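Local coordinates for protein VP1 (Polyomavirus HPyV7, PDB 4PCH) that forms the pentameric building block of the polyomavirus capsid shell and, as the major capsid protein, is thought to attach the virus to host-cell receptors, at residues P69-A74 and I81-Y86; A159-V164 and V175-K180; S229-G234 and Y258-R263. One frame throughout, in Å; residues are numbered along the deposited sequence. Where two conformers were deposited one is given.

Contact 1: residues P69-A74 and I81-Y86; sequences PEIPDA and IVWEAY
Ala-74 and Ile-81 bring the loop 69-74 against the strand 81-86, their CA atoms 4.9 Å apart, and Ile-81 N donates to Ala-74 O over 2.9 Å; from there the loop draws away, and farther along the strand reaches it through its side chains. The indole N-H of Trp-83 points at Pro-69 O, which lies in the ring plane, 2.8 Å from NE1 in a nearly straight bond (169°). The CG of Trp-83 stands anti to its carbonyl carbon (chi1 -69°), which extends the ring toward the loop. Ile-71 then lies over one face of the indole: its CD1 sits 3.7 Å from the centroid of the five-membered ring, only 11° off the normal, a CH-pi contact, while CG1 approaches NE1. The other branch of Ile-71, CG2, goes to Ile-81 and meets the CG2 of that residue at 4.1 Å, the two side chains crossing at about a right angle. A beta-branched residue suits this place because one arm covers the indole and the other packs on aliphatic carbon. Pro-69 CD comes from the other side of the indole plane, near the NE1 rim, 4.0 Å from Trp-83 CE2, and the small Ala-74 sets its CB 4.2 Å from Ile-81 CB, close beside the backbone bond. Beyond the contact, Tyr-21 of strand 9-27 touches both Pro-69 and Trp-83, so the loop also meets a second strand of the sheet; Ile-81 and Trp-83 rest on Gln-268. The chemistry is thus mostly apolar, with two directional bonds near its ends; the buried indole N-H finds its acceptor in a loop carbonyl, which fixes the rotation of the ring while Ile-71 covers one of its faces.

Contact 2: residues A159-V164 and V175-K180; sequences ALRKQV and VADPTK
An Asx turn within the type I beta turn Asp-177 to Lys-180, just past the end of strand 174-176, presents the carboxylate that Arg-161 of strand 161-163 reaches across to bind. Asp-177 OD1 takes two bonds from within the turn, from Thr-179 N at 2.9 Å and Thr-179 OG1 at 2.7 Å, both arriving on the same face of the carboxylate. Threonine fits here because its hydroxyl, between the backbone N and the carbonyl carbon (chi1 74°), is turned back to the aspartate. With OD1 so engaged, OD2 is left to the arginine: in the conformer described here, one of two modelled for this side chain, Arg-161 NE donates to Asp-177 OD2 over 2.8 Å in a salt bridge. The approach is bent (145°) and comes from above the carboxylate plane, with guanidinium and carboxylate turned 60° apart, so this is a single-nitrogen grip. Arg-161 runs extended from CG to NE, while its NH1 bonds Ser-156 O. In the same conformer Lys-180 passes obliquely alongside, CE 3.4 Å from Arg-161 CD. Its NZ stays 4.2 Å from Arg-161 NE, a proximity of like charges that the Asp-177 carboxylate probably eases. Strand 129-132 is the middle member of the small three-stranded antiparallel sheet and separates the two outer strands. Ile-131 on it touches both Arg-161 and Asp-177, so the salt bridge spans the central strand. On the far side of the turn, Pro-178 packs on Tyr-186 of strand 184-191 and on Phe-261 of a neighbouring subunit, whose Val-26 touches Thr-179.

Contact 3: residues S229-G234 and Y258-R263; sequences SADMVG and YGRFFR
Asp-231 and Arg-260 meet in a side-on salt bridge within the jelly-roll of VP1, joining strands 224-236 and 253-271. Two nitrogens of the arginine each take one carboxylate oxygen: NH2 gives a nearly straight bond (174°) to Asp-231 OD1 at 2.7 Å, and NE one to Asp-231 OD2 at 2.9 Å. Both oxygens are met on their syn side, and both lie close to the guanidinium plane, the two flat groups being tilted 30° from one another. Such a paired grip holds the rotation of both groups, and in this buried setting each charge is probably balanced by the other. The arginine reaches the acid by a bend at chi3 (-76°), and its remaining nitrogen, NH1, bonds Thr-90 OG1 of strand 79-93. One shell out, Leu-92 of that strand touches both partners, and Tyr-119 of strand 117-124 packs on Asp-231. Asp-231 pairs through its backbone with Gly-257, just before the segment 258-263, while farther along Val-233 and Gly-234 both face Gln-255 in a classic beta bulge. The backbone angles of Gly-234 would press any CB against the preceding carbonyl O, which explains a glycine there. Ser-229 is small enough to fit beside the arginine stem, its CB 3.7 Å from Arg-260 CD. At the ring edge of Phe-262, CZ lies 4.2 Å from Ser-229 CB.

Along the chain the three contacts follow in series, contact 1 closing before contact 2 opens and contact 2 before contact 3. Contacts 1 and 3 both reach the same large antiparallel sheet, where strands 79-93 and 253-271 are neighbours; their centres are 28 Å apart, their nearest atoms about 8 Å. Contact 2 lies in the separate three-stranded sheet, its centre 28 Å from that of contact 1 and 21 Å from that of contact 3. In space, the centre of contact 3 lies 7 Å from the centre of the chain, that of contact 1 25 Å. Segments 175-180 and 258-263 meet across a subunit boundary, so both contacts 2 and 3 take part in the pentamer interface.

Contact 1: residues P69-A74 and I81-Y86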
ATOM      1  N   PRO B  69     -26.566 -20.181 -23.278  1.00 17.98           N
ATOM      2  CA  PRO B  69     -27.710 -20.573 -24.079  1.00 18.49           C
ATOM      3  C   PRO B  69     -27.360 -20.955 -25.508  1.00 18.77           C
ATOM      4  O   PRO B  69     -26.426 -20.402 -26.072  1.00 17.70           O
ATOM      5  CB  PRO B  69     -28.601 -19.329 -24.053  1.00 20.70           C
ATOM      6  CG  PRO B  69     -28.167 -18.564 -22.863  1.00 20.00           C
ATOM      7  CD  PRO B  69     -26.696 -18.823 -22.737  1.00 18.11           C
ATOM      8  N   GLU B  70     -28.110 -21.880 -26.099  1.00 20.09           N
ATOM      9  CA  GLU B  70     -27.959 -22.153 -27.523  1.00 21.58           C
ATOM     10  C   GLU B  70     -28.269 -20.847 -28.296  1.00 21.99           C
ATOM     11  O   GLU B  70     -29.171 -20.096 -27.928  1.00 21.83           O
ATOM     12  CB  GLU B  70     -28.916 -23.256 -27.977  1.00 27.22           C
ATOM     13  CG  GLU B  70     -28.883 -23.525 -29.472  1.00 34.52           C
ATOM     14  CD  GLU B  70     -29.912 -24.539 -29.904  1.00 45.38           C
ATOM     15  OE1 GLU B  70     -30.287 -25.386 -29.062  1.00 58.29           O
ATOM     16  OE2 GLU B  70     -30.351 -24.483 -31.078  1.00 56.65           O
ATOM     17  N   ILE B  71     -27.508 -20.596 -29.352  1.00 21.10           N
ATOM     18  CA  ILE B  71     -27.794 -19.512 -30.273  1.00 21.16           C
ATOM     19  C   ILE B  71     -28.415 -20.161 -31.515  1.00 23.25           C
ATOM     20  O   ILE B  71     -27.718 -20.812 -32.284  1.00 22.05           O
ATOM     21  CB  ILE B  71     -26.507 -18.726 -30.629  1.00 20.07           C
ATOM     22  CG1 ILE B  71     -25.901 -18.117 -29.364  1.00 18.48           C
ATOM     23  CG2 ILE B  71     -26.816 -17.625 -31.673  1.00 20.21           C
ATOM     24  CD1 ILE B  71     -24.562 -17.474 -29.566  1.00 18.36           C
ATOM     25  N   PRO B  72     -29.748 -20.016 -31.713  1.00 26.78           N
ATOM     26  CA  PRO B  72     -30.287 -20.594 -32.933  1.00 27.35           C
ATOM     27  C   PRO B  72     -29.732 -19.913 -34.191  1.00 24.86           C
ATOM     28  O   PRO B  72     -29.365 -18.737 -34.144  1.00 23.85           O
ATOM     29  CB  PRO B  72     -31.788 -20.315 -32.831  1.00 29.10           C
ATOM     30  CG  PRO B  72     -31.873 -19.083 -32.007  1.00 32.17           C
ATOM     31  CD  PRO B  72     -30.698 -19.083 -31.070  1.00 27.04           C
ATOM     32  N   ASP B  73     -29.661 -20.661 -35.277  1.00 24.67           N
ATOM     33  CA  ASP B  73     -29.379 -20.092 -36.605  1.00 25.91           C
ATOM     34  C   ASP B  73     -28.011 -19.410 -36.639  1.00 23.95           C
ATOM     35  O   ASP B  73     -27.828 -18.398 -37.318  1.00 24.10           O
ATOM     36  CB  ASP B  73     -30.465 -19.093 -37.002  1.00 26.33           C
ATOM     37  CG  ASP B  73     -31.890 -19.612 -36.715  1.00 28.92           C
ATOM     38  OD1 ASP B  73     -32.253 -20.710 -37.190  1.00 29.71           O
ATOM     39  OD2 ASP B  73     -32.627 -18.890 -36.007  1.00 32.20           O
ATOM     40  N   ALA B  74     -27.055 -19.988 -35.923  1.00 23.54           N
ATOM     41  CA  ALA B  74     -25.770 -19.347 -35.693  1.00 22.92           C
ATOM     42  C   ALA B  74     -24.738 -19.497 -36.821  1.00 24.73           C
ATOM     43  O   ALA B  74     -23.757 -18.749 -36.826  1.00 23.45           O
ATOM     44  CB  ALA B  74     -25.158 -19.841 -34.404  1.00 23.17           C
ATOM     45  N   ILE B  81     -21.941 -17.191 -35.244  1.00 19.12           N
ATOM     46  CA  ILE B  81     -22.183 -16.350 -34.076  1.00 18.56           C
ATOM     47  C   ILE B  81     -21.845 -17.125 -32.803  1.00 18.00           C
ATOM     48  O   ILE B  81     -22.320 -18.251 -32.615  1.00 18.94           O
ATOM     49  CB  ILE B  81     -23.668 -15.921 -34.006  1.00 18.89           C
ATOM     50  CG1 ILE B  81     -24.065 -15.127 -35.251  1.00 21.02           C
ATOM     51  CG2 ILE B  81     -23.896 -15.043 -32.790  1.00 18.45           C
ATOM     52  CD1 ILE B  81     -25.554 -14.878 -35.353  1.00 23.49           C
ATOM     53  N   VAL B  82     -21.050 -16.525 -31.928  1.00 17.21           N
ATOM     54  CA  VAL B  82     -20.728 -17.121 -30.616  1.00 17.40           C
ATOM     55  C   VAL B  82     -20.949 -16.091 -29.513  1.00 15.96           C
ATOM     56  O   VAL B  82     -20.978 -14.881 -29.777  1.00 17.57           O
ATOM     57  CB  VAL B  82     -19.249 -17.595 -30.548  1.00 16.80           C
ATOM     58  CG1 VAL B  82     -18.957 -18.645 -31.601  1.00 18.44           C
ATOM     59  CG2 VAL B  82     -18.285 -16.425 -30.744  1.00 18.47           C
ATOM     60  N   TRP B  83     -21.093 -16.574 -28.285  1.00 15.30           N
ATOM     61  CA  TRP B  83     -21.100 -15.717 -27.111  1.00 14.56           C
ATOM     62  C   TRP B  83     -19.694 -15.201 -26.842  1.00 14.74           C
ATOM     63  O   TRP B  83     -18.720 -15.964 -26.872  1.00 15.49           O
ATOM     64  CB  TRP B  83     -21.583 -16.465 -25.894  1.00 14.87           C
ATOM     65  CG  TRP B  83     -23.032 -16.817 -25.934  1.00 15.17           C
ATOM     66  CD1 TRP B  83     -23.570 -18.076 -26.003  1.00 16.34           C
ATOM     67  CD2 TRP B  83     -24.137 -15.911 -25.827  1.00 14.92           C
ATOM     68  NE1 TRP B  83     -24.934 -17.998 -25.984  1.00 15.61           N
ATOM     69  CE2 TRP B  83     -25.310 -16.685 -25.876  1.00 15.91           C
ATOM     70  CE3 TRP B  83     -24.250 -14.518 -25.723  1.00 14.84           C
ATOM     71  CZ2 TRP B  83     -26.587 -16.117 -25.829  1.00 16.48           C
ATOM     72  CZ3 TRP B  83     -25.514 -13.952 -25.652  1.00 16.36           C
ATOM     73  CH2 TRP B  83     -26.664 -14.748 -25.704  1.00 17.50           C
ATOM     74  N   GLU B  84     -19.610 -13.896 -26.609  1.00 13.89           N
ATOM     75  CA  GLU B  84     -18.372 -13.207 -26.245  1.00 13.96           C
ATOM     76  C   GLU B  84     -18.513 -12.610 -24.839  1.00 14.68           C
ATOM     77  O   GLU B  84     -19.406 -11.780 -24.598  1.00 13.10           O
ATOM     78  CB  GLU B  84     -18.103 -12.092 -27.264  1.00 14.91           C
ATOM     79  CG  GLU B  84     -16.902 -11.210 -26.975  1.00 14.95           C
ATOM     80  CD  GLU B  84     -16.898  -9.907 -27.775  1.00 16.10           C
ATOM     81  OE1 GLU B  84     -17.896  -9.643 -28.497  1.00 16.71           O
ATOM     82  OE2 GLU B  84     -15.918  -9.136 -27.653  1.00 18.10           O
ATOM     83  N   ALA B  85     -17.640 -13.031 -23.924  1.00 12.59           N
ATOM     84  CA  ALA B  85     -17.671 -12.530 -22.564  1.00 14.15           C
ATOM     85  C   ALA B  85     -16.755 -11.314 -22.521  1.00 14.89           C
ATOM     86  O   ALA B  85     -15.555 -11.430 -22.753  1.00 14.37           O
ATOM     87  CB  ALA B  85     -17.221 -13.591 -21.574  1.00 15.44           C
ATOM     88  N   TYR B  86     -17.339 -10.141 -22.283  1.00 13.99           N
ATOM     89  CA  TYR B  86     -16.616  -8.869 -22.408  1.00 15.04           C
ATOM     90  C   TYR B  86     -16.330  -8.182 -21.069  1.00 14.82           C
ATOM     91  O   TYR B  86     -15.553  -7.239 -21.020  1.00 15.74           O
ATOM     92  CB  TYR B  86     -17.355  -7.911 -23.356  1.00 16.11           C
ATOM     93  CG  TYR B  86     -18.757  -7.554 -22.913  1.00 17.98           C
ATOM     94  CD1 TYR B  86     -19.845  -8.319 -23.297  1.00 16.68           C
ATOM     95  CD2 TYR B  86     -18.989  -6.450 -22.104  1.00 18.16           C
ATOM     96  CE1 TYR B  86     -21.136  -7.997 -22.887  1.00 18.39           C
ATOM     97  CE2 TYR B  86     -20.262  -6.114 -21.697  1.00 18.65           C
ATOM     98  CZ  TYR B  86     -21.330  -6.882 -22.080  1.00 19.19           C
ATOM     99  OH  TYR B  86     -22.570  -6.509 -21.639  1.00 19.43           O
TER

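Contact 2: residues A159-V164 and V175-K180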
ATOM      1  N   ALA B 159       9.226 -27.792 -19.327  1.00 26.06           N
ATOM      2  CA  ALA B 159       8.410 -27.970 -18.124  1.00 22.50           C
ATOM      3  C   ALA B 159       7.048 -28.515 -18.548  1.00 24.42           C
ATOM      4  O   ALA B 159       6.523 -28.128 -19.589  1.00 20.69           O
ATOM      5  CB  ALA B 159       8.226 -26.655 -17.402  1.00 22.48           C
ATOM      6  N   LEU B 160       6.488 -29.400 -17.737  1.00 18.99           N
ATOM      7  CA  LEU B 160       5.203 -30.034 -18.063  1.00 18.22           C
ATOM      8  C   LEU B 160       4.099 -28.983 -18.220  1.00 16.74           C
ATOM      9  O   LEU B 160       3.965 -28.071 -17.403  1.00 17.47           O
ATOM     10  CB  LEU B 160       4.835 -31.002 -16.947  1.00 18.79           C
ATOM     11  CG  LEU B 160       3.548 -31.820 -16.988  1.00 20.79           C
ATOM     12  CD1 LEU B 160       3.462 -32.625 -18.268  1.00 22.57           C
ATOM     13  CD2 LEU B 160       3.509 -32.713 -15.739  1.00 21.76           C
ATOM     14  N   ARG B 161       3.290 -29.153 -19.267  1.00 16.84           N
ATOM     15  CA  ARG B 161       2.144 -28.291 -19.501  0.50 15.60           C
ATOM     16  C   ARG B 161       0.880 -29.120 -19.526  1.00 14.93           C
ATOM     17  O   ARG B 161       0.862 -30.217 -20.079  1.00 14.98           O
ATOM     18  CB  ARG B 161       2.323 -27.517 -20.791  0.50 17.68           C
ATOM     19  CG  ARG B 161       3.262 -26.363 -20.565  0.50 19.55           C
ATOM     20  CD  ARG B 161       3.692 -25.704 -21.840  0.50 22.12           C
ATOM     21  NE  ARG B 161       4.137 -24.350 -21.550  0.50 23.60           N
ATOM     22  CZ  ARG B 161       5.370 -24.046 -21.153  0.50 25.44           C
ATOM     23  NH1 ARG B 161       6.275 -25.010 -20.987  0.50 24.72           N
ATOM     24  NH2 ARG B 161       5.697 -22.784 -20.925  0.50 23.69           N
ATOM     25  N   LYS B 162      -0.157 -28.594 -18.889  1.00 15.03           N
ATOM     26  CA  LYS B 162      -1.463 -29.251 -18.796  1.00 16.78           C
ATOM     27  C   LYS B 162      -2.524 -28.175 -18.710  1.00 15.00           C
ATOM     28  O   LYS B 162      -2.225 -26.981 -18.555  1.00 13.95           O
ATOM     29  CB  LYS B 162      -1.577 -30.150 -17.566  1.00 19.28           C
ATOM     30  CG  LYS B 162      -0.788 -31.445 -17.584  1.00 24.18           C
ATOM     31  CD  LYS B 162      -1.468 -32.506 -16.735  1.00 28.38           C
ATOM     32  CE  LYS B 162      -0.743 -33.823 -16.912  1.00 34.30           C
ATOM     33  NZ  LYS B 162      -1.192 -34.856 -15.949  1.00 35.07           N
ATOM     34  N   GLN B 163      -3.781 -28.597 -18.850  1.00 15.55           N
ATOM     35  CA  GLN B 163      -4.910 -27.697 -18.577  1.00 14.18           C
ATOM     36  C   GLN B 163      -5.643 -28.107 -17.315  1.00 13.16           C
ATOM     37  O   GLN B 163      -5.732 -29.285 -17.004  1.00 15.06           O
ATOM     38  CB  GLN B 163      -5.876 -27.688 -19.767  1.00 18.44           C
ATOM     39  CG  GLN B 163      -5.210 -27.354 -21.073  1.00 21.42           C
ATOM     40  CD  GLN B 163      -6.226 -27.154 -22.200  1.00 28.44           C
ATOM     41  OE1 GLN B 163      -6.335 -26.071 -22.770  1.00 33.88           O
ATOM     42  NE2 GLN B 163      -7.001 -28.181 -22.482  1.00 24.89           N
ATOM     43  N   VAL B 164      -6.200 -27.126 -16.604  1.00 14.22           N
ATOM     44  CA  VAL B 164      -6.855 -27.397 -15.326  1.00 13.72           C
ATOM     45  C   VAL B 164      -8.279 -27.896 -15.596  1.00 17.09           C
ATOM     46  O   VAL B 164      -9.212 -27.093 -15.727  1.00 16.97           O
ATOM     47  CB  VAL B 164      -6.838 -26.188 -14.379  1.00 14.27           C
ATOM     48  CG1 VAL B 164      -7.427 -26.595 -13.029  1.00 15.92           C
ATOM     49  CG2 VAL B 164      -5.426 -25.697 -14.169  1.00 13.06           C
ATOM     50  N   VAL B 175       1.198 -23.216 -12.264  0.50  8.99           N
ATOM     51  CA  VAL B 175       1.176 -21.768 -12.490  0.50 11.49           C
ATOM     52  C   VAL B 175       0.499 -21.461 -13.838  1.00 13.44           C
ATOM     53  O   VAL B 175       0.787 -22.142 -14.831  1.00 13.79           O
ATOM     54  CB  VAL B 175       2.618 -21.223 -12.530  0.50 12.78           C
ATOM     55  CG1 VAL B 175       2.626 -19.719 -12.712  0.50 16.23           C
ATOM     56  CG2 VAL B 175       3.386 -21.586 -11.253  0.50 12.97           C
ATOM     57  N   ALA B 176      -0.350 -20.433 -13.892  1.00 13.83           N
ATOM     58  CA  ALA B 176      -0.944 -20.025 -15.157  1.00 12.57           C
ATOM     59  C   ALA B 176       0.155 -19.825 -16.187  1.00 13.94           C
ATOM     60  O   ALA B 176       1.178 -19.222 -15.905  1.00 14.69           O
ATOM     61  CB  ALA B 176      -1.729 -18.725 -14.985  1.00 15.01           C
ATOM     62  N   ASP B 177      -0.090 -20.297 -17.400  1.00 13.50           N
ATOM     63  CA  ASP B 177       0.909 -20.284 -18.459  1.00 13.88           C
ATOM     64  C   ASP B 177       0.753 -19.038 -19.372  1.00 15.31           C
ATOM     65  O   ASP B 177      -0.194 -18.971 -20.172  1.00 14.03           O
ATOM     66  CB  ASP B 177       0.776 -21.586 -19.251  1.00 13.87           C
ATOM     67  CG  ASP B 177       1.861 -21.747 -20.342  1.00 14.42           C
ATOM     68  OD1 ASP B 177       2.650 -20.794 -20.575  1.00 16.79           O
ATOM     69  OD2 ASP B 177       1.877 -22.819 -20.994  1.00 17.38           O
ATOM     70  N   PRO B 178       1.667 -18.047 -19.264  1.00 14.88           N
ATOM     71  CA  PRO B 178       1.571 -16.843 -20.062  1.00 17.06           C
ATOM     72  C   PRO B 178       1.935 -17.048 -21.544  1.00 16.56           C
ATOM     73  O   PRO B 178       1.668 -16.192 -22.344  1.00 18.09           O
ATOM     74  CB  PRO B 178       2.572 -15.892 -19.363  1.00 20.27           C
ATOM     75  CG  PRO B 178       3.616 -16.810 -18.829  1.00 19.96           C
ATOM     76  CD  PRO B 178       2.862 -18.026 -18.393  1.00 16.96           C
ATOM     77  N   THR B 179       2.522 -18.196 -21.893  1.00 15.63           N
ATOM     78  CA  THR B 179       2.808 -18.519 -23.285  1.00 17.05           C
ATOM     79  C   THR B 179       1.586 -19.112 -24.018  1.00 15.65           C
ATOM     80  O   THR B 179       1.640 -19.300 -25.233  1.00 18.18           O
ATOM     81  CB  THR B 179       4.015 -19.471 -23.445  1.00 18.44           C
ATOM     82  OG1 THR B 179       3.671 -20.813 -23.049  1.00 17.85           O
ATOM     83  CG2 THR B 179       5.212 -18.974 -22.644  1.00 19.76           C
ATOM     84  N   LYS B 180       0.518 -19.402 -23.276  1.00 15.20           N
ATOM     85  CA  LYS B 180      -0.730 -19.925 -23.840  1.00 15.79           C
ATOM     86  C   LYS B 180      -1.858 -19.024 -23.320  1.00 15.26           C
ATOM     87  O   LYS B 180      -1.686 -17.787 -23.270  1.00 15.24           O
ATOM     88  CB  LYS B 180      -0.898 -21.414 -23.515  1.00 17.35           C
ATOM     89  CG  LYS B 180       0.232 -22.257 -24.106  1.00 18.30           C
ATOM     90  CD  LYS B 180       0.013 -23.740 -23.904  1.00 20.90           C
ATOM     91  CE  LYS B 180       1.324 -24.495 -23.949  1.00 25.31           C
ATOM     92  NZ  LYS B 180       2.082 -24.274 -25.211  1.00 30.83           N
TER

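Contact 3: residues S229-G234 and Y258-R263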
ATOM      1  N   SER B 229     -10.474 -20.639 -10.066  1.00 11.01           N
ATOM      2  CA  SER B 229     -10.088 -19.757  -8.967  1.00 10.30           C
ATOM      3  C   SER B 229      -9.262 -20.471  -7.920  1.00 10.37           C
ATOM      4  O   SER B 229      -9.229 -21.690  -7.871  1.00 11.20           O
ATOM      5  CB  SER B 229     -11.319 -19.098  -8.336  1.00 12.61           C
ATOM      6  OG  SER B 229     -12.121 -20.005  -7.627  1.00 13.20           O
ATOM      7  N   ALA B 230      -8.552 -19.688  -7.099  1.00 11.08           N
ATOM      8  CA  ALA B 230      -7.949 -20.209  -5.886  1.00 12.90           C
ATOM      9  C   ALA B 230      -7.741 -19.042  -4.958  1.00 10.89           C
ATOM     10  O   ALA B 230      -7.205 -17.991  -5.375  1.00 12.29           O
ATOM     11  CB  ALA B 230      -6.616 -20.871  -6.186  1.00 14.67           C
ATOM     12  N   ASP B 231      -8.148 -19.221  -3.711  1.00 12.81           N
ATOM     13  CA  ASP B 231      -8.065 -18.175  -2.704  1.00 11.85           C
ATOM     14  C   ASP B 231      -7.619 -18.777  -1.382  1.00 12.09           C
ATOM     15  O   ASP B 231      -8.418 -19.328  -0.628  1.00 11.75           O
ATOM     16  CB  ASP B 231      -9.407 -17.447  -2.582  1.00 12.31           C
ATOM     17  CG  ASP B 231      -9.721 -16.630  -3.817  1.00 14.42           C
ATOM     18  OD1 ASP B 231      -9.148 -15.504  -3.986  1.00 13.99           O
ATOM     19  OD2 ASP B 231     -10.472 -17.139  -4.684  1.00 12.65           O
ATOM     20  N   MET B 232      -6.317 -18.708  -1.150  1.00 10.75           N
ATOM     21  CA  MET B 232      -5.710 -19.135   0.109  1.00 10.03           C
ATOM     22  C   MET B 232      -5.428 -17.879   0.905  1.00  9.73           C
ATOM     23  O   MET B 232      -4.610 -17.064   0.496  1.00 10.79           O
ATOM     24  CB  MET B 232      -4.411 -19.883  -0.144  1.00 11.73           C
ATOM     25  CG  MET B 232      -3.729 -20.267   1.176  1.00 11.87           C
ATOM     26  SD  MET B 232      -2.344 -21.391   0.996  1.00 15.84           S
ATOM     27  CE  MET B 232      -1.269 -20.430  -0.035  1.00 15.50           C
ATOM     28  N   VAL B 233      -6.192 -17.698   1.972  1.00  9.50           N
ATOM     29  CA  VAL B 233      -6.120 -16.501   2.795  1.00 10.15           C
ATOM     30  C   VAL B 233      -4.992 -16.594   3.816  1.00 11.18           C
ATOM     31  O   VAL B 233      -4.514 -15.576   4.284  1.00 11.42           O
ATOM     32  CB  VAL B 233      -7.473 -16.217   3.502  1.00 11.54           C
ATOM     33  CG1 VAL B 233      -7.457 -14.860   4.171  1.00 13.27           C
ATOM     34  CG2 VAL B 233      -8.636 -16.271   2.543  1.00 14.74           C
ATOM     35  N   GLY B 234      -4.545 -17.811   4.137  1.00  9.55           N
ATOM     36  CA  GLY B 234      -3.388 -18.024   5.018  1.00 10.01           C
ATOM     37  C   GLY B 234      -3.544 -19.328   5.763  1.00 11.27           C
ATOM     38  O   GLY B 234      -4.174 -20.257   5.233  1.00 11.89           O
ATOM     39  N   TYR B 258     -14.392 -18.646   1.506  1.00  9.98           N
ATOM     40  CA  TYR B 258     -15.620 -19.408   1.582  1.00  9.24           C
ATOM     41  C   TYR B 258     -16.193 -19.734   0.216  1.00 10.67           C
ATOM     42  O   TYR B 258     -17.061 -20.595   0.067  1.00 13.69           O
ATOM     43  CB  TYR B 258     -16.640 -18.583   2.331  1.00 10.80           C
ATOM     44  CG  TYR B 258     -16.326 -18.293   3.781  1.00 10.77           C
ATOM     45  CD1 TYR B 258     -15.466 -19.114   4.535  1.00 11.79           C
ATOM     46  CD2 TYR B 258     -17.003 -17.281   4.438  1.00 11.05           C
ATOM     47  CE1 TYR B 258     -15.261 -18.865   5.883  1.00 10.97           C
ATOM     48  CE2 TYR B 258     -16.827 -17.051   5.803  1.00 10.58           C
ATOM     49  CZ  TYR B 258     -15.951 -17.849   6.517  1.00 11.72           C
ATOM     50  OH  TYR B 258     -15.822 -17.598   7.866  1.00 12.15           O
ATOM     51  N   GLY B 259     -15.762 -18.956  -0.760  1.00 11.86           N
ATOM     52  CA  GLY B 259     -16.221 -19.079  -2.140  1.00 10.03           C
ATOM     53  C   GLY B 259     -15.716 -17.898  -2.940  1.00 10.67           C
ATOM     54  O   GLY B 259     -15.269 -16.888  -2.384  1.00 12.69           O
ATOM     55  N   ARG B 260     -15.765 -18.010  -4.267  1.00 10.05           N
ATOM     56  CA  ARG B 260     -15.452 -16.886  -5.164  1.00 10.90           C
ATOM     57  C   ARG B 260     -16.598 -16.716  -6.142  1.00 11.98           C
ATOM     58  O   ARG B 260     -16.884 -17.618  -6.934  1.00 12.99           O
ATOM     59  CB  ARG B 260     -14.117 -16.988  -5.922  1.00 10.09           C
ATOM     60  CG  ARG B 260     -13.923 -15.805  -6.866  1.00 12.52           C
ATOM     61  CD  ARG B 260     -12.532 -15.724  -7.477  1.00 14.26           C
ATOM     62  NE  ARG B 260     -11.546 -15.214  -6.508  1.00 13.00           N
ATOM     63  CZ  ARG B 260     -11.317 -13.922  -6.275  1.00 14.80           C
ATOM     64  NH1 ARG B 260     -12.003 -12.974  -6.908  1.00 15.54           N
ATOM     65  NH2 ARG B 260     -10.409 -13.543  -5.377  1.00 16.08           N
ATOM     66  N   PHE B 261     -17.247 -15.555  -6.038  1.00 11.15           N
ATOM     67  CA  PHE B 261     -18.362 -15.151  -6.908  1.00 12.06           C
ATOM     68  C   PHE B 261     -17.842 -14.679  -8.255  1.00 12.22           C
ATOM     69  O   PHE B 261     -16.874 -13.957  -8.311  1.00 11.85           O
ATOM     70  CB  PHE B 261     -19.178 -14.032  -6.233  1.00 11.55           C
ATOM     71  CG  PHE B 261     -20.277 -13.458  -7.091  1.00 10.66           C
ATOM     72  CD1 PHE B 261     -21.462 -14.144  -7.258  1.00 12.02           C
ATOM     73  CD2 PHE B 261     -20.108 -12.234  -7.750  1.00 11.25           C
ATOM     74  CE1 PHE B 261     -22.485 -13.640  -8.034  1.00 14.81           C
ATOM     75  CE2 PHE B 261     -21.131 -11.727  -8.526  1.00 14.26           C
ATOM     76  CZ  PHE B 261     -22.308 -12.422  -8.679  1.00 15.41           C
ATOM     77  N   PHE B 262     -18.562 -15.020  -9.334  1.00 10.81           N
ATOM     78  CA  PHE B 262     -18.324 -14.450 -10.657  1.00 11.38           C
ATOM     79  C   PHE B 262     -19.668 -14.082 -11.262  1.00 12.44           C
ATOM     80  O   PHE B 262     -20.632 -14.839 -11.121  1.00 13.24           O
ATOM     81  CB  PHE B 262     -17.710 -15.457 -11.623  1.00 12.61           C
ATOM     82  CG  PHE B 262     -16.293 -15.868 -11.312  1.00 12.52           C
ATOM     83  CD1 PHE B 262     -16.030 -16.858 -10.380  1.00 12.30           C
ATOM     84  CD2 PHE B 262     -15.215 -15.273 -11.985  1.00 14.25           C
ATOM     85  CE1 PHE B 262     -14.724 -17.278 -10.142  1.00 12.72           C
ATOM     86  CE2 PHE B 262     -13.908 -15.687 -11.748  1.00 13.14           C
ATOM     87  CZ  PHE B 262     -13.674 -16.711 -10.824  1.00 12.70           C
ATOM     88  N   ARG B 263     -19.739 -12.925 -11.924  1.00 12.34           N
ATOM     89  CA  ARG B 263     -20.835 -12.605 -12.837  1.00 12.40           C
ATOM     90  C   ARG B 263     -20.188 -12.303 -14.193  1.00 14.50           C
ATOM     91  O   ARG B 263     -19.361 -11.405 -14.310  1.00 13.70           O
ATOM     92  CB  ARG B 263     -21.636 -11.376 -12.365  1.00 14.74           C
ATOM     93  CG  ARG B 263     -22.822 -11.050 -13.273  1.00 15.77           C
ATOM     94  CD  ARG B 263     -23.591  -9.811 -12.848  1.00 17.53           C
ATOM     95  NE  ARG B 263     -24.065  -9.824 -11.464  1.00 16.85           N
ATOM     96  CZ  ARG B 263     -23.475  -9.228 -10.426  1.00 18.51           C
ATOM     97  NH1 ARG B 263     -24.035  -9.323  -9.226  1.00 17.91           N
ATOM     98  NH2 ARG B 263     -22.303  -8.575 -10.544  1.00 17.02           N
TER